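Local structure of laccase (Uncultured bacterium, 4F7K) at residues A13-E18 with D138-T143. The protein is a bacterial laccase of the multicopper oxidase family, an enzyme class that oxidises phenolic substrates and passes the electrons to dioxygen, reducing it to water. Sequence-based numbering, arbitrary orientation.
Sequences AQILPE and DDWRIT
Ile15 lies over the indole of Trp140 where two cupredoxin-like beta regions of the multicopper oxidase fold meet: residues 13-18 leave strand 4-13 of the first, and residues 138-143 run off the end of strand 131-140 of the second. The contact between them is apolar. CH-pi packing comes first: Ile15 CG2 sits 3.7 Å from the centroid of the Trp140 six-membered ring, only 13° off its normal. With CG1 beside the backbone N (chi1 -61°), the longer branch runs on to the pyrrole part, where CD1 rests 3.6 Å from Trp140 NE1. The opposite face carries Asp138 CB, nearer the rim, so the indole is sandwiched between Ile15 and a residue of its own strand. Lys113 adds a cation-pi contact to this ring. Were Trp140 replaced by an alanine, both Ile15 branches would probably lose their aromatic floor and a gap would open at the seam between the regions.

Aliphatic packing continues beyond the ring through Ile142, whose CD1 sits in the corner formed by Ile15 and Leu16. Ile142 CD1 lies 4.1 Å from Leu16 CD2, the two side chains running antiparallel alongside one another. Thr23 and Met25 of strand 23-28 and Phe167 of strand 167-173 also border Ile15.

Polar bonding within residues 13-18 is local: Gln14 NE2 donates to Leu16 O at 3.0 Å, approaching from above the carbonyl plane, and also to Glu20 O. Tightest of the apolar contacts is Ile15 CG2 against Ile142 CD1, at 3.5 Å.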
ATOM      1  N   ALA A  13      11.994 -16.945  -0.395  1.00 32.25           N
ATOM      2  CA  ALA A  13      10.654 -16.873   0.167  1.00 32.41           C
ATOM      3  C   ALA A  13       9.882 -18.090  -0.224  1.00 32.92           C
ATOM      4  O   ALA A  13       9.973 -18.530  -1.367  1.00 32.33           O
ATOM      5  CB  ALA A  13       9.946 -15.634  -0.349  1.00 30.72           C
ATOM      6  N   GLN A  14       9.086 -18.607   0.703  1.00 33.77           N
ATOM      7  CA  GLN A  14       8.199 -19.701   0.368  1.00 35.87           C
ATOM      8  C   GLN A  14       6.887 -19.144  -0.174  1.00 36.20           C
ATOM      9  O   GLN A  14       5.976 -18.832   0.590  1.00 37.20           O
ATOM     10  CB  GLN A  14       7.968 -20.647   1.559  1.00 36.52           C
ATOM     11  CG  GLN A  14       7.266 -21.986   1.191  1.00 37.01           C
ATOM     12  CD  GLN A  14       8.077 -22.881   0.224  1.00 36.64           C
ATOM     13  OE1 GLN A  14       9.262 -23.024   0.371  1.00 35.42           O
ATOM     14  NE2 GLN A  14       7.411 -23.475  -0.755  1.00 36.48           N
ATOM     15  N   ILE A  15       6.801 -19.033  -1.493  1.00 36.18           N
ATOM     16  CA  ILE A  15       5.622 -18.504  -2.155  1.00 35.99           C
ATOM     17  C   ILE A  15       4.656 -19.615  -2.564  1.00 38.16           C
ATOM     18  O   ILE A  15       3.472 -19.574  -2.181  1.00 39.27           O
ATOM     19  CB  ILE A  15       6.020 -17.631  -3.345  1.00 35.15           C
ATOM     20  CG1 ILE A  15       6.862 -16.474  -2.817  1.00 33.60           C
ATOM     21  CG2 ILE A  15       4.763 -17.148  -4.060  1.00 35.06           C
ATOM     22  CD1 ILE A  15       7.671 -15.757  -3.821  1.00 38.45           C
ATOM     23  N   LEU A  16       5.161 -20.594  -3.324  1.00 38.43           N
ATOM     24  CA  LEU A  16       4.440 -21.807  -3.679  1.00 41.05           C
ATOM     25  C   LEU A  16       4.117 -22.580  -2.393  1.00 43.18           C
ATOM     26  O   LEU A  16       4.740 -22.342  -1.371  1.00 43.17           O
ATOM     27  CB  LEU A  16       5.292 -22.691  -4.631  1.00 40.97           C
ATOM     28  CG  LEU A  16       5.632 -22.206  -6.061  1.00 39.77           C
ATOM     29  CD1 LEU A  16       6.694 -23.098  -6.754  1.00 36.56           C
ATOM     30  CD2 LEU A  16       4.403 -22.101  -6.961  1.00 36.75           C
ATOM     31  N   PRO A  17       3.133 -23.493  -2.432  1.00 46.01           N
ATOM     32  CA  PRO A  17       2.732 -24.266  -1.278  1.00 48.47           C
ATOM     33  C   PRO A  17       3.869 -25.065  -0.653  1.00 50.79           C
ATOM     34  O   PRO A  17       4.887 -25.336  -1.306  1.00 50.74           O
ATOM     35  CB  PRO A  17       1.734 -25.254  -1.873  1.00 50.71           C
ATOM     36  CG  PRO A  17       1.088 -24.495  -2.965  1.00 49.32           C
ATOM     37  CD  PRO A  17       2.210 -23.701  -3.563  1.00 47.67           C
ATOM     38  N   GLU A  18       3.670 -25.467   0.604  1.00 52.69           N
ATOM     39  CA  GLU A  18       4.640 -26.281   1.306  1.00 54.48           C
ATOM     40  C   GLU A  18       4.914 -27.576   0.566  1.00 56.40           C
ATOM     41  O   GLU A  18       4.002 -28.197  -0.009  1.00 58.06           O
ATOM     42  CB  GLU A  18       4.196 -26.568   2.740  1.00 55.94           C
ATOM     43  CD  GLU A  18       5.872 -24.843   3.570  0.30 51.69           C
ATOM     44  OE1 GLU A  18       7.079 -24.669   3.838  0.30 51.12           O
ATOM     45  OE2 GLU A  18       5.139 -23.922   3.147  0.30 49.84           O
ATOM     46  N   ASP A 138      -0.384 -10.163  -3.376  1.00 28.34           N
ATOM     47  CA  ASP A 138       0.553  -9.956  -4.491  1.00 29.92           C
ATOM     48  C   ASP A 138       0.259 -11.066  -5.502  1.00 31.29           C
ATOM     49  O   ASP A 138      -0.368 -12.077  -5.181  1.00 31.45           O
ATOM     50  CB  ASP A 138       1.992 -10.048  -3.942  1.00 29.21           C
ATOM     51  CG  ASP A 138       3.039  -9.315  -4.792  1.00 32.59           C
ATOM     52  OD1 ASP A 138       2.685  -8.783  -5.888  1.00 33.36           O
ATOM     53  OD2 ASP A 138       4.239  -9.296  -4.315  1.00 32.63           O
ATOM     54  N   ASP A 139       0.657 -10.889  -6.746  1.00 33.03           N
ATOM     55  CA  ASP A 139       0.641 -12.062  -7.615  1.00 34.19           C
ATOM     56  C   ASP A 139       1.991 -12.338  -8.236  1.00 33.89           C
ATOM     57  O   ASP A 139       2.911 -11.530  -8.119  1.00 33.26           O
ATOM     58  CB  ASP A 139      -0.480 -11.988  -8.627  1.00 36.95           C
ATOM     59  CG  ASP A 139      -0.126 -11.168  -9.776  1.00 38.79           C
ATOM     60  OD1 ASP A 139       0.474 -10.094  -9.519  1.00 43.36           O
ATOM     61  OD2 ASP A 139      -0.419 -11.618 -10.905  1.00 40.64           O
ATOM     62  N   TRP A 140       2.158 -13.516  -8.820  1.00 34.40           N
ATOM     63  CA  TRP A 140       3.505 -13.920  -9.212  1.00 34.32           C
ATOM     64  C   TRP A 140       3.448 -14.822 -10.442  1.00 34.24           C
ATOM     65  O   TRP A 140       2.517 -15.592 -10.611  1.00 34.27           O
ATOM     66  CB  TRP A 140       4.244 -14.722  -8.122  1.00 35.02           C
ATOM     67  CG  TRP A 140       4.643 -14.045  -6.852  1.00 32.57           C
ATOM     68  CD1 TRP A 140       5.851 -13.484  -6.536  1.00 33.75           C
ATOM     69  CD2 TRP A 140       3.840 -13.957  -5.682  1.00 32.36           C
ATOM     70  NE1 TRP A 140       5.820 -12.994  -5.231  1.00 34.86           N
ATOM     71  CE2 TRP A 140       4.588 -13.282  -4.699  1.00 31.79           C
ATOM     72  CE3 TRP A 140       2.545 -14.382  -5.379  1.00 32.69           C
ATOM     73  CZ2 TRP A 140       4.093 -13.037  -3.444  1.00 34.80           C
ATOM     74  CZ3 TRP A 140       2.055 -14.147  -4.150  1.00 35.00           C
ATOM     75  CH2 TRP A 140       2.808 -13.461  -3.184  1.00 37.77           C
ATOM     76  N   ARG A 141       4.464 -14.716 -11.272  1.00 33.70           N
ATOM     77  CA  ARG A 141       4.652 -15.661 -12.365  1.00 36.18           C
ATOM     78  C   ARG A 141       5.889 -16.421 -11.966  1.00 35.67           C
ATOM     79  O   ARG A 141       6.993 -15.876 -11.951  1.00 34.43           O
ATOM     80  CB  ARG A 141       4.812 -14.915 -13.684  1.00 37.10           C
ATOM     81  N   ILE A 142       5.681 -17.660 -11.547  1.00 37.11           N
ATOM     82  CA  ILE A 142       6.770 -18.506 -10.998  1.00 38.07           C
ATOM     83  C   ILE A 142       6.945 -19.755 -11.857  1.00 38.98           C
ATOM     84  O   ILE A 142       5.958 -20.412 -12.162  1.00 40.53           O
ATOM     85  CB  ILE A 142       6.471 -18.985  -9.543  1.00 38.03           C
ATOM     86  CG1 ILE A 142       5.951 -17.864  -8.682  1.00 37.59           C
ATOM     87  CG2 ILE A 142       7.711 -19.528  -8.872  1.00 38.44           C
ATOM     88  CD1 ILE A 142       5.717 -18.270  -7.188  1.00 36.41           C
ATOM     89  N   THR A 143       8.182 -20.082 -12.243  1.00 38.87           N
ATOM     90  CA  THR A 143       8.441 -21.279 -13.068  1.00 40.04           C
ATOM     91  C   THR A 143       8.260 -22.544 -12.239  1.00 41.62           C
ATOM     92  O   THR A 143       8.006 -22.491 -11.015  1.00 41.27           O
ATOM     93  CB  THR A 143       9.864 -21.313 -13.655  1.00 39.91           C
ATOM     94  OG1 THR A 143      10.825 -21.427 -12.587  1.00 39.84           O
ATOM     95  CG2 THR A 143      10.157 -20.068 -14.508  1.00 38.20           C
TER